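Long-range contact in probable TonB-dependent siderophore receptor PiuA (Acinetobacter baumannii, PDB 5FP1), which probably takes up iron at the outer membrane by binding iron-chelating siderophores, and may bind ferric enterobactin with micromolar affinity: residues 588-593 with 622-627. Numbering follows the deposited sequence.
Sequences YTYLDS and PKQAAT. With C8E ((hydroxyethyloxy)tri(ethyloxy)octane), chain I.
T589 and A625 form the hydrogen-bonded pair at the middle of this contact, where two antiparallel barrel strands show backbone bonds linking neighbours while a side-chain bond spans them on one face. T589 N gives its hydrogen to A625 O at 2.9 Å, and A625 N returns one to T589 O at 3.0 Å. Two residues further on, L591 N donates to K623 O at 2.7 Å, although K623 precedes the strand proper. K623 O takes this bond and a CA-H...O contact from Y590 CA, and it also packs over one face of the Y590 ring.

On the face carrying Y588, Y590, Q624 and A626, one side-chain hydrogen bond spans the strands. Y588 OH donates to Q624 OE1 at 2.6 Å, the ring and amide planes 80° apart. With CG anti to the backbone N (chi1 169°), Y588 swings its ring alongside the neighbouring strand, where A626 CB meets its edge. The methylene Q624 CG packs against Y590 CD2 at 3.5 Å, while Q624 NE2 lies 3.5 Å from C8 of the detergent C8E, whose course along this face is consistent with its being the outer, lipid-facing one. Farther along, Y590 OH rests beside the aliphatic part of K623.

OG1 of the buried T589 is satisfied by F570 O. Strand 558-575 flanks residues 588-593 and strand 638-651 flanks residues 624-627, continuing the TonB-dependent receptor barrel on both sides, while T627 OG1 bonds inward to T66 O of the plug.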
# COMPACT_ATOMS: atom_id res chain seq x y z
N TYR A 588 3.49 5.08 17.84
CA TYR A 588 4.55 6.06 17.70
C TYR A 588 5.73 5.42 17.00
O TYR A 588 6.00 4.23 17.17
CB TYR A 588 4.98 6.58 19.09
CG TYR A 588 6.24 7.38 19.02
CD1 TYR A 588 6.21 8.72 18.67
CD2 TYR A 588 7.47 6.80 19.25
CE1 TYR A 588 7.37 9.46 18.57
CE2 TYR A 588 8.63 7.53 19.15
CZ TYR A 588 8.57 8.85 18.82
OH TYR A 588 9.73 9.57 18.70
N THR A 589 6.47 6.22 16.25
CA THR A 589 7.70 5.69 15.65
C THR A 589 8.75 6.76 15.50
O THR A 589 8.44 7.92 15.23
CB THR A 589 7.41 4.98 14.28
OG1 THR A 589 8.59 4.29 13.83
CG2 THR A 589 6.95 5.96 13.21
N TYR A 590 10.00 6.36 15.74
CA TYR A 590 11.16 7.17 15.49
C TYR A 590 12.02 6.43 14.47
O TYR A 590 12.33 5.25 14.64
CB TYR A 590 11.94 7.43 16.79
CG TYR A 590 13.05 8.42 16.59
CD1 TYR A 590 14.25 8.04 16.04
CD2 TYR A 590 12.86 9.76 16.91
CE1 TYR A 590 15.25 8.98 15.80
CE2 TYR A 590 13.85 10.68 16.69
CZ TYR A 590 15.04 10.29 16.14
OH TYR A 590 16.02 11.23 15.93
N LEU A 591 12.38 7.11 13.39
CA LEU A 591 13.07 6.46 12.30
C LEU A 591 14.27 7.28 11.86
O LEU A 591 14.13 8.31 11.20
CB LEU A 591 12.13 6.24 11.10
CG LEU A 591 10.90 5.40 11.37
CD1 LEU A 591 9.89 5.53 10.22
CD2 LEU A 591 11.30 3.96 11.54
N ASP A 592 15.45 6.80 12.23
CA ASP A 592 16.69 7.45 11.88
C ASP A 592 17.26 6.79 10.62
O ASP A 592 17.92 5.75 10.67
CB ASP A 592 17.65 7.36 13.06
CG ASP A 592 18.97 8.05 12.80
OD1 ASP A 592 19.05 8.91 11.91
OD2 ASP A 592 19.94 7.69 13.47
N SER A 593 16.95 7.39 9.47
CA SER A 593 17.28 6.79 8.18
C SER A 593 18.55 7.40 7.63
O SER A 593 18.84 8.55 7.88
CB SER A 593 16.12 6.97 7.17
OG SER A 593 15.86 8.34 6.89
N PRO A 622 9.68 9.86 7.56
CA PRO A 622 9.79 10.89 8.58
C PRO A 622 10.63 10.43 9.74
O PRO A 622 10.64 9.24 10.07
CB PRO A 622 8.35 11.07 9.04
CG PRO A 622 7.76 9.68 8.90
CD PRO A 622 8.44 9.08 7.69
N LYS A 623 11.33 11.36 10.38
CA LYS A 623 12.12 11.01 11.55
C LYS A 623 11.23 10.56 12.71
O LYS A 623 11.64 9.71 13.52
CB LYS A 623 12.96 12.20 11.99
CG LYS A 623 14.21 11.81 12.76
CD LYS A 623 15.23 12.94 12.74
CE LYS A 623 15.83 13.12 11.35
NZ LYS A 623 16.47 14.47 11.24
N GLN A 624 10.06 11.17 12.82
CA GLN A 624 9.07 10.81 13.85
C GLN A 624 7.69 10.83 13.23
O GLN A 624 7.43 11.65 12.34
CB GLN A 624 9.05 11.83 15.00
CG GLN A 624 10.30 11.85 15.84
CD GLN A 624 10.08 12.62 17.12
OE1 GLN A 624 9.61 12.08 18.12
NE2 GLN A 624 10.40 13.91 17.09
N ALA A 625 6.82 9.97 13.74
CA ALA A 625 5.41 10.01 13.41
C ALA A 625 4.57 9.36 14.53
O ALA A 625 5.08 8.53 15.29
CB ALA A 625 5.17 9.31 12.08
N ALA A 626 3.30 9.72 14.63
CA ALA A 626 2.43 9.15 15.66
C ALA A 626 0.98 9.25 15.27
O ALA A 626 0.60 10.17 14.55
CB ALA A 626 2.65 9.85 17.00
N THR A 627 0.17 8.29 15.70
CA THR A 627 -1.24 8.34 15.45
C THR A 627 -1.98 7.92 16.71
O THR A 627 -1.49 7.13 17.55
CB THR A 627 -1.72 7.44 14.29
OG1 THR A 627 -1.59 6.07 14.67
CG2 THR A 627 -0.92 7.69 12.97
C1 C8E I . 3.07 10.77 20.91
C2 C8E I . 3.95 12.00 21.07
C3 C8E I . 4.15 12.76 19.76
C4 C8E I . 5.62 13.10 19.58
C5 C8E I . 5.84 14.32 18.68
C6 C8E I . 7.02 15.12 19.21
C7 C8E I . 7.49 16.20 18.24
C8 C8E I . 8.90 16.63 18.60
O9 C8E I . 9.45 17.38 17.52